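Local coordinates for mannuronan C5-epimerase (Pseudomonas syringae pv. tomato, PDB 4NK6), which converts beta-D-mannuronate units of the polysaccharide alginate into alpha-L-guluronate and helps protect the polymer as it crosses the periplasm, at residues 365-370 with 388-393; 279-284 with 304-309; 56-61 with 85-90. All coordinates share one frame; numbering follows the deposited sequence.

Contact 1 of 3, residues 365-370 with 388-393; sequences HGIRVR and MGVYGH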
loop_
_atom_site.group_PDB
_atom_site.type_symbol
_atom_site.label_atom_id
_atom_site.label_comp_id
_atom_site.label_asym_id
_atom_site.label_seq_id
_atom_site.Cartn_x
_atom_site.Cartn_y
_atom_site.Cartn_z
ATOM N N HIS A 365 -14.256 11.207 15.716
ATOM C CA HIS A 365 -14.905 10.024 16.298
ATOM C C HIS A 365 -13.958 8.834 16.427
ATOM O O HIS A 365 -13.072 8.656 15.602
ATOM C CB HIS A 365 -16.118 9.592 15.461
ATOM C CG HIS A 365 -17.078 10.702 15.167
ATOM N ND1 HIS A 365 -17.994 11.159 16.091
ATOM C CD2 HIS A 365 -17.255 11.457 14.056
ATOM C CE1 HIS A 365 -18.693 12.151 15.562
ATOM N NE2 HIS A 365 -18.267 12.346 14.326
ATOM N N GLY A 366 -14.159 8.001 17.448
ATOM C CA GLY A 366 -13.385 6.773 17.577
ATOM C C GLY A 366 -13.621 5.839 16.393
ATOM O O GLY A 366 -12.712 5.552 15.622
ATOM N N ILE A 367 -14.854 5.365 16.252
ATOM C CA ILE A 367 -15.241 4.521 15.129
ATOM C C ILE A 367 -16.464 5.130 14.433
ATOM O O ILE A 367 -17.523 5.298 15.045
ATOM C CB ILE A 367 -15.597 3.091 15.601
ATOM C CG1 ILE A 367 -14.374 2.418 16.236
ATOM C CG2 ILE A 367 -16.120 2.248 14.433
ATOM C CD1 ILE A 367 -14.690 1.098 16.986
ATOM N N ARG A 368 -16.313 5.481 13.163
ATOM C CA ARG A 368 -17.432 6.031 12.411
ATOM C C ARG A 368 -17.874 5.072 11.308
ATOM O O ARG A 368 -17.049 4.524 10.576
ATOM C CB ARG A 368 -17.101 7.418 11.838
ATOM C CG ARG A 368 -18.252 8.008 11.010
ATOM C CD ARG A 368 -18.147 9.530 10.862
ATOM N NE ARG A 368 -17.022 9.957 10.028
ATOM C CZ ARG A 368 -17.120 10.258 8.736
ATOM N NH1 ARG A 368 -16.045 10.668 8.070
ATOM N NH2 ARG A 368 -18.289 10.153 8.109
ATOM N N VAL A 369 -19.183 4.864 11.205
ATOM C CA VAL A 369 -19.738 3.944 10.221
ATOM C C VAL A 369 -20.785 4.663 9.396
ATOM O O VAL A 369 -21.809 5.072 9.925
ATOM C CB VAL A 369 -20.416 2.733 10.903
ATOM C CG1 VAL A 369 -20.956 1.768 9.860
ATOM C CG2 VAL A 369 -19.433 2.018 11.837
ATOM N N ARG A 370 -20.527 4.815 8.100
ATOM C CA ARG A 370 -21.454 5.517 7.224
ATOM C C ARG A 370 -21.989 4.553 6.165
ATOM O O ARG A 370 -21.208 3.868 5.505
ATOM C CB ARG A 370 -20.766 6.712 6.547
ATOM C CG ARG A 370 -21.719 7.620 5.737
ATOM C CD ARG A 370 -20.955 8.703 4.959
ATOM N NE ARG A 370 -20.371 8.202 3.711
ATOM C CZ ARG A 370 -19.593 8.922 2.902
ATOM N NH1 ARG A 370 -19.120 8.386 1.783
ATOM N NH2 ARG A 370 -19.291 10.180 3.205
ATOM N N MET A 388 -17.578 11.433 19.224
ATOM C CA MET A 388 -18.258 10.237 19.732
ATOM C C MET A 388 -17.288 9.068 19.821
ATOM O O MET A 388 -16.301 9.005 19.080
ATOM C CB MET A 388 -19.443 9.841 18.846
ATOM C CG MET A 388 -20.561 10.856 18.782
ATOM S SD MET A 388 -21.421 11.058 20.353
ATOM C CE MET A 388 -22.633 12.296 19.874
ATOM N N GLY A 389 -17.565 8.135 20.725
ATOM C CA GLY A 389 -16.826 6.883 20.739
ATOM C C GLY A 389 -17.167 6.099 19.479
ATOM O O GLY A 389 -16.285 5.680 18.739
ATOM N N VAL A 390 -18.461 5.903 19.245
ATOM C CA VAL A 390 -18.949 5.250 18.032
ATOM C C VAL A 390 -20.047 6.109 17.389
ATOM O O VAL A 390 -20.962 6.570 18.075
ATOM C CB VAL A 390 -19.484 3.831 18.339
ATOM C CG1 VAL A 390 -20.218 3.240 17.131
ATOM C CG2 VAL A 390 -18.340 2.914 18.780
ATOM N N TYR A 391 -19.942 6.351 16.080
ATOM C CA TYR A 391 -20.923 7.184 15.373
ATOM C C TYR A 391 -21.401 6.488 14.107
ATOM O O TYR A 391 -20.608 6.186 13.223
ATOM C CB TYR A 391 -20.312 8.547 15.026
ATOM C CG TYR A 391 -21.206 9.473 14.202
ATOM C CD1 TYR A 391 -22.566 9.585 14.458
ATOM C CD2 TYR A 391 -20.671 10.252 13.187
ATOM C CE1 TYR A 391 -23.370 10.435 13.711
ATOM C CE2 TYR A 391 -21.461 11.106 12.434
ATOM C CZ TYR A 391 -22.807 11.194 12.700
ATOM O OH TYR A 391 -23.586 12.045 11.954
ATOM N N GLY A 392 -22.694 6.210 14.031
ATOM C CA GLY A 392 -23.252 5.589 12.843
ATOM C C GLY A 392 -24.205 6.555 12.171
ATOM O O GLY A 392 -24.990 7.227 12.843
ATOM N N HIS A 393 -24.130 6.657 10.847
ATOM C CA HIS A 393 -25.036 7.554 10.132
ATOM C C HIS A 393 -25.243 7.116 8.696
ATOM O O HIS A 393 -24.562 6.216 8.199
ATOM C CB HIS A 393 -24.555 9.011 10.178
ATOM C CG HIS A 393 -23.219 9.239 9.534
ATOM N ND1 HIS A 393 -22.995 10.252 8.626
ATOM C CD2 HIS A 393 -22.031 8.609 9.696
ATOM C CE1 HIS A 393 -21.730 10.228 8.244
ATOM N NE2 HIS A 393 -21.122 9.241 8.882
#

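Contact 2 of 3, residues 279-284 with 304-309; sequences GLIIAE and NSFIFR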
loop_
_atom_site.group_PDB
_atom_site.type_symbol
_atom_site.label_atom_id
_atom_site.label_comp_id
_atom_site.label_asym_id
_atom_site.label_seq_id
_atom_site.Cartn_x
_atom_site.Cartn_y
_atom_site.Cartn_z
ATOM N N GLY A 279 -7.516 -11.170 0.401
ATOM C CA GLY A 279 -6.672 -12.085 1.151
ATOM C C GLY A 279 -5.442 -11.375 1.677
ATOM O O GLY A 279 -4.458 -12.003 2.034
ATOM N N LEU A 280 -5.489 -10.052 1.726
ATOM C CA LEU A 280 -4.320 -9.300 2.154
ATOM C C LEU A 280 -4.111 -9.444 3.659
ATOM O O LEU A 280 -5.072 -9.556 4.425
ATOM C CB LEU A 280 -4.456 -7.827 1.770
ATOM C CG LEU A 280 -4.863 -7.521 0.325
ATOM C CD1 LEU A 280 -4.869 -6.029 0.126
ATOM C CD2 LEU A 280 -3.934 -8.183 -0.691
ATOM N N ILE A 281 -2.847 -9.448 4.064
ATOM C CA ILE A 281 -2.462 -9.537 5.464
ATOM C C ILE A 281 -1.651 -8.296 5.816
ATOM O O ILE A 281 -0.485 -8.156 5.434
ATOM C CB ILE A 281 -1.646 -10.821 5.751
ATOM C CG1 ILE A 281 -2.514 -12.063 5.541
ATOM C CG2 ILE A 281 -1.080 -10.805 7.176
ATOM C CD1 ILE A 281 -1.731 -13.397 5.546
ATOM N N ILE A 282 -2.289 -7.376 6.520
ATOM C CA ILE A 282 -1.650 -6.131 6.898
ATOM C C ILE A 282 -1.516 -6.119 8.410
ATOM O O ILE A 282 -2.497 -5.877 9.114
ATOM C CB ILE A 282 -2.496 -4.946 6.418
ATOM C CG1 ILE A 282 -2.639 -5.004 4.890
ATOM C CG2 ILE A 282 -1.859 -3.626 6.836
ATOM C CD1 ILE A 282 -3.722 -4.100 4.336
ATOM N N ALA A 283 -0.309 -6.386 8.911
ATOM C CA ALA A 283 -0.126 -6.652 10.341
ATOM C C ALA A 283 1.160 -6.087 10.959
ATOM O O ALA A 283 2.212 -6.054 10.316
ATOM C CB ALA A 283 -0.200 -8.150 10.596
ATOM N N GLU A 284 1.068 -5.671 12.221
ATOM C CA GLU A 284 2.240 -5.242 12.993
ATOM C C GLU A 284 3.048 -4.135 12.328
ATOM O O GLU A 284 4.266 -4.049 12.515
ATOM C CB GLU A 284 3.131 -6.446 13.343
ATOM C CG GLU A 284 2.394 -7.451 14.211
ATOM C CD GLU A 284 3.253 -8.613 14.669
ATOM O OE1 GLU A 284 4.453 -8.680 14.312
ATOM O OE2 GLU A 284 2.709 -9.468 15.394
ATOM N N ASN A 304 -12.127 -9.864 2.212
ATOM C CA ASN A 304 -11.553 -11.037 2.861
ATOM C C ASN A 304 -10.105 -10.838 3.274
ATOM O O ASN A 304 -9.261 -11.711 3.067
ATOM C CB ASN A 304 -11.689 -12.254 1.938
ATOM C CG ASN A 304 -13.128 -12.469 1.486
ATOM O OD1 ASN A 304 -14.065 -12.244 2.254
ATOM N ND2 ASN A 304 -13.309 -12.883 0.241
ATOM N N SER A 305 -9.831 -9.677 3.854
ATOM C CA SER A 305 -8.483 -9.313 4.258
ATOM C C SER A 305 -8.399 -9.138 5.774
ATOM O O SER A 305 -9.403 -9.230 6.493
ATOM C CB SER A 305 -8.040 -8.033 3.538
ATOM O OG SER A 305 -7.977 -8.230 2.131
ATOM N N PHE A 306 -7.191 -8.893 6.258
ATOM C CA PHE A 306 -6.956 -8.860 7.684
ATOM C C PHE A 306 -6.059 -7.697 8.017
ATOM O O PHE A 306 -4.945 -7.580 7.494
ATOM C CB PHE A 306 -6.286 -10.158 8.154
ATOM C CG PHE A 306 -6.998 -11.415 7.732
ATOM C CD1 PHE A 306 -6.793 -11.959 6.472
ATOM C CD2 PHE A 306 -7.835 -12.083 8.615
ATOM C CE1 PHE A 306 -7.429 -13.139 6.088
ATOM C CE2 PHE A 306 -8.471 -13.264 8.243
ATOM C CZ PHE A 306 -8.264 -13.793 6.979
ATOM N N ILE A 307 -6.551 -6.837 8.895
ATOM C CA ILE A 307 -5.798 -5.684 9.343
ATOM C C ILE A 307 -5.664 -5.799 10.850
ATOM O O ILE A 307 -6.619 -5.531 11.579
ATOM C CB ILE A 307 -6.517 -4.371 8.946
ATOM C CG1 ILE A 307 -6.695 -4.298 7.420
ATOM C CG2 ILE A 307 -5.740 -3.161 9.464
ATOM C CD1 ILE A 307 -7.557 -3.107 6.943
ATOM N N PHE A 308 -4.498 -6.235 11.327
ATOM C CA PHE A 308 -4.372 -6.532 12.753
ATOM C C PHE A 308 -3.045 -6.172 13.420
ATOM O O PHE A 308 -1.975 -6.242 12.806
ATOM C CB PHE A 308 -4.797 -7.979 13.083
ATOM C CG PHE A 308 -3.949 -9.057 12.435
ATOM C CD1 PHE A 308 -4.139 -9.413 11.104
ATOM C CD2 PHE A 308 -3.005 -9.747 13.172
ATOM C CE1 PHE A 308 -3.379 -10.415 10.518
ATOM C CE2 PHE A 308 -2.244 -10.762 12.594
ATOM C CZ PHE A 308 -2.432 -11.091 11.264
ATOM N N ARG A 309 -3.148 -5.788 14.691
ATOM C CA ARG A 309 -2.000 -5.413 15.516
ATOM C C ARG A 309 -1.106 -4.320 14.903
ATOM O O ARG A 309 0.098 -4.293 15.130
ATOM C CB ARG A 309 -1.195 -6.658 15.912
ATOM C CG ARG A 309 -1.969 -7.556 16.891
ATOM C CD ARG A 309 -1.061 -8.484 17.661
ATOM N NE ARG A 309 -0.347 -9.407 16.784
ATOM C CZ ARG A 309 -0.803 -10.607 16.435
ATOM N NH1 ARG A 309 -1.983 -11.036 16.889
ATOM N NH2 ARG A 309 -0.076 -11.379 15.634
#

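Contact 3 of 3, residues 56-61 with 85-90; sequences ARMMEE and PQAIMI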
loop_
_atom_site.group_PDB
_atom_site.type_symbol
_atom_site.label_atom_id
_atom_site.label_comp_id
_atom_site.label_asym_id
_atom_site.label_seq_id
_atom_site.Cartn_x
_atom_site.Cartn_y
_atom_site.Cartn_z
ATOM N N ALA A 56 18.074 -1.747 -23.778
ATOM C CA ALA A 56 17.309 -1.688 -25.016
ATOM C C ALA A 56 16.150 -0.710 -24.919
ATOM O O ALA A 56 15.874 -0.156 -23.854
ATOM C CB ALA A 56 16.801 -3.066 -25.395
ATOM N N ARG A 57 15.461 -0.530 -26.040
ATOM C CA ARG A 57 14.400 0.457 -26.148
ATOM C C ARG A 57 13.204 0.124 -25.298
ATOM O O ARG A 57 12.648 -0.967 -25.384
ATOM C CB ARG A 57 13.966 0.626 -27.594
ATOM C CG ARG A 57 15.080 1.100 -28.453
ATOM C CD ARG A 57 14.558 1.713 -29.700
ATOM N NE ARG A 57 15.630 2.393 -30.403
ATOM C CZ ARG A 57 15.434 3.197 -31.435
ATOM N NH1 ARG A 57 14.201 3.418 -31.866
ATOM N NH2 ARG A 57 16.468 3.778 -32.021
ATOM N N MET A 58 12.818 1.109 -24.500
ATOM C CA MET A 58 11.738 1.026 -23.526
ATOM C C MET A 58 10.404 0.627 -24.147
ATOM O O MET A 58 9.672 -0.207 -23.601
ATOM C CB MET A 58 11.588 2.406 -22.879
ATOM C CG MET A 58 11.073 2.389 -21.479
ATOM S SD MET A 58 11.757 3.743 -20.534
ATOM C CE MET A 58 10.561 5.024 -20.853
ATOM N N MET A 59 10.101 1.234 -25.290
ATOM C CA MET A 59 8.786 1.140 -25.923
ATOM C C MET A 59 8.565 -0.162 -26.674
ATOM O O MET A 59 7.508 -0.361 -27.265
ATOM C CB MET A 59 8.577 2.312 -26.890
ATOM C CG MET A 59 8.547 3.682 -26.239
ATOM S SD MET A 59 7.033 4.008 -25.317
ATOM C CE MET A 59 7.681 4.064 -23.662
ATOM N N GLU A 60 9.563 -1.039 -26.676
ATOM C CA GLU A 60 9.388 -2.375 -27.225
ATOM C C GLU A 60 8.648 -3.289 -26.235
ATOM O O GLU A 60 8.148 -4.349 -26.613
ATOM C CB GLU A 60 10.745 -3.000 -27.558
ATOM C CG GLU A 60 11.538 -2.288 -28.645
ATOM C CD GLU A 60 12.894 -2.940 -28.899
ATOM O OE1 GLU A 60 13.205 -3.947 -28.226
ATOM O OE2 GLU A 60 13.650 -2.445 -29.767
ATOM N N GLU A 61 8.580 -2.871 -24.971
ATOM C CA GLU A 61 8.157 -3.756 -23.888
ATOM C C GLU A 61 6.795 -3.420 -23.289
ATOM O O GLU A 61 6.518 -2.271 -22.951
ATOM C CB GLU A 61 9.210 -3.755 -22.776
ATOM C CG GLU A 61 10.547 -4.338 -23.204
ATOM C CD GLU A 61 10.500 -5.842 -23.367
ATOM O OE1 GLU A 61 11.395 -6.385 -24.045
ATOM O OE2 GLU A 61 9.581 -6.484 -22.811
ATOM N N PRO A 85 14.200 6.540 -25.474
ATOM C CA PRO A 85 14.169 6.002 -24.109
ATOM C C PRO A 85 14.587 4.539 -24.053
ATOM O O PRO A 85 14.049 3.718 -24.800
ATOM C CB PRO A 85 12.690 6.152 -23.708
ATOM C CG PRO A 85 12.153 7.188 -24.627
ATOM C CD PRO A 85 12.866 6.980 -25.914
ATOM N N GLN A 86 15.541 4.242 -23.175
ATOM C CA GLN A 86 16.014 2.881 -22.940
ATOM C C GLN A 86 15.745 2.426 -21.510
ATOM O O GLN A 86 15.463 3.236 -20.625
ATOM C CB GLN A 86 17.513 2.785 -23.206
ATOM C CG GLN A 86 17.922 3.130 -24.622
ATOM C CD GLN A 86 19.416 3.028 -24.822
ATOM O OE1 GLN A 86 20.181 3.860 -24.327
ATOM N NE2 GLN A 86 19.843 2.004 -25.541
ATOM N N ALA A 87 15.844 1.120 -21.295
ATOM C CA ALA A 87 15.775 0.550 -19.962
ATOM C C ALA A 87 16.853 -0.526 -19.828
ATOM O O ALA A 87 17.268 -1.129 -20.813
ATOM C CB ALA A 87 14.404 -0.045 -19.711
ATOM N N ILE A 88 17.325 -0.725 -18.606
ATOM C CA ILE A 88 18.149 -1.872 -18.277
ATOM C C ILE A 88 17.195 -3.038 -18.061
ATOM O O ILE A 88 16.281 -2.946 -17.239
ATOM C CB ILE A 88 18.932 -1.609 -16.980
ATOM C CG1 ILE A 88 19.878 -0.417 -17.172
ATOM C CG2 ILE A 88 19.694 -2.870 -16.537
ATOM C CD1 ILE A 88 20.405 0.163 -15.879
ATOM N N MET A 89 17.382 -4.123 -18.804
ATOM C CA MET A 89 16.450 -5.245 -18.724
ATOM C C MET A 89 17.079 -6.555 -18.263
ATOM O O MET A 89 18.159 -6.937 -18.707
ATOM C CB MET A 89 15.758 -5.464 -20.062
ATOM C CG MET A 89 15.098 -4.220 -20.604
ATOM S SD MET A 89 14.361 -4.484 -22.228
ATOM C CE MET A 89 13.870 -2.789 -22.614
ATOM N N ILE A 90 16.372 -7.242 -17.375
ATOM C CA ILE A 90 16.783 -8.561 -16.909
ATOM C C ILE A 90 15.777 -9.600 -17.392
ATOM O O ILE A 90 14.567 -9.415 -17.241
ATOM C CB ILE A 90 16.842 -8.600 -15.372
ATOM C CG1 ILE A 90 17.957 -7.683 -14.867
ATOM C CG2 ILE A 90 17.030 -10.039 -14.865
ATOM C CD1 ILE A 90 17.720 -7.143 -13.470
HETATM O O HOH W 1 11.845 3.459 -26.263
#

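Contact 1 of 3, residues 365-370 with 388-393
The imidazole of H393 is clasped between two side chains and pinned at its rim. R370 lays its aliphatic part over one face, CG lying 3.8 Å from the centroid of the H393 ring, while CE2 of Y391 lies off-centre above the opposite face. At the edge, R368 NH2 donates to H393 NE2 over 3.1 Å, nearly in the plane of both groups. That bond is fairly straight, with an angle of 157° at the hydrogen, and it fixes the rotation of the ring. H393 reaches this place because its CG sits between the backbone N and the carbonyl carbon (chi1 62°), which swings the ring across toward the neighbouring strand. R368 NE forms a salt bridge with D342, and R370 NE one with E348, so the long arginine chains offer both methylenes for packing and charges for carboxylates. Y391 also meets H365: the ring planes are 34° apart, centroids 4.6 Å from each other, and Y391 CB sits over the H365 face. H365 ND1 in turn accepts from M388 N at 3.2 Å, the donor standing out of the ring plane. Beneath this polar layer, parallel backbone bonds alternate, as in Y391 N to I367 O, 2.8 Å. G366 brings CA to 3.3 Å from G389 O; a CB here would run into that oxygen, so glycine suits the place. On the other face the branched I367, V369 and V390 point inward, V369 packing against I375 and V390 against L377. Equivalent strands of successive coils, paired in parallel and in register with aliphatic side chains inside, are characteristic of the parallel beta-helix, here the right-handed one.

Contact 2 of 3, residues 279-284 with 304-309
A283 CB rests over the centre of the F308 ring, 3.8 Å from its centroid, a CH-pi contact for which a lone methyl is well sized. The ring leans across to it because F308 CG lies between the backbone N and the carbonyl carbon (chi1 63°). I281 CG2 touches the ring's CE1. R309 NH2 lies in plane at the edge of the F308 ring, while F308 CD2 lies over one face of the R309 guanidinium. At the edge of that guanidinium stands E284, whose OE2 is 3.4 Å from both NE and NH2 of R309: a salt bridge of two weak, long bonds, with the carboxylate and guanidinium planes 56° apart. F306 turns an edge to the backbone, its CD1 3.6 Å from L280 O. Two successive coils of the right-handed beta-helix meet here, in predicted PbH1 repeats 2 and 3, through parallel bonds such as I282 N to F306 O at 2.8 Å. I282 and I307 fill the interior, I282 reaching I271 and P273, while P31, L33 and Y36 of the N-terminal region lie against I281 on the outer face. I282 O accepts from F308 N and also from the side-chain amide of N310. Where the strands begin, S305 OG accepts from L280 N at 3.1 Å and also bonds D303 O, a hydroxyl linking the two coils. The side chain of L280 is about 8 Å from that of H274, the inferred proton acceptor.

Contact 3 of 3, residues 56-61 with 85-90
M58 N donates to P85 O over 2.9 Å, an almost straight bond of 173° although the donor is tilted well out of the carbonyl plane. The same oxygen is gripped a second time by a water, 2.7 Å from P85 O, which also accepts from M59 N. P85 has no N-H to give to the strand pairing, and its part is played by the carbonyl, which takes two donors just where segment 56-61 leaves its strand for a short 3-10 turn. Alongside, A56 and A87 form an antiparallel hydrogen-bonded pair: A87 N reaches A56 O at 2.9 Å, and A56 N reaches A87 O at 3.1 Å. R57 and Q86 follow as a non-hydrogen-bonded pair whose side chains diverge. The packing is largely the work of two methionines. Torsions chi2 177° and chi3 -174° hold M89 straight, carrying its CE methyl against the carbonyl oxygens of A56 and R57, with A56 CB and, at 3.7 Å from CE, E61 CG as its apolar neighbours. A56, with only a methyl, lets that chain end come in close. M58 bends at chi2 and chi3 instead and crosses P85 at about a right angle, its CE 3.7 Å from P85 CB; its SD passes near Q86 O. E61 OE1 also has a weak hydrogen bond to dimethyl-lysine 126. Helix 75-81, in the connection between the two segments, lays W77 against both M58 and P85. Strand 52-57 is the outermost in its row and runs antiparallel to strand 86-91, which is bonded on its other side to strand 123-124, while I88 and I90 rest on L100 of helix 97-103.

Overall arrangement
Along the chain the contacts follow in series: contact 3, then contact 2, then contact 1. Contacts 3 and 1 lie on opposite sides of the chain's centre, their centres about 50 Å apart, yet both belong to one row of strands running from 52-57 to 430-432, in which strand 269-274 carries H274, the inferred proton acceptor. Contact 2, whose strands belong to another row, lies about 36 Å from contact 3 and 22 Å from contact 1, centre to centre. Contacts 1 and 2 share the right-handed beta-helix region, while contact 3 adds an antiparallel strand at the far end. The right-handed beta-helix fold is common among proteins that bind and cleave long linear polysaccharides, consistent with an enzyme acting on alginate.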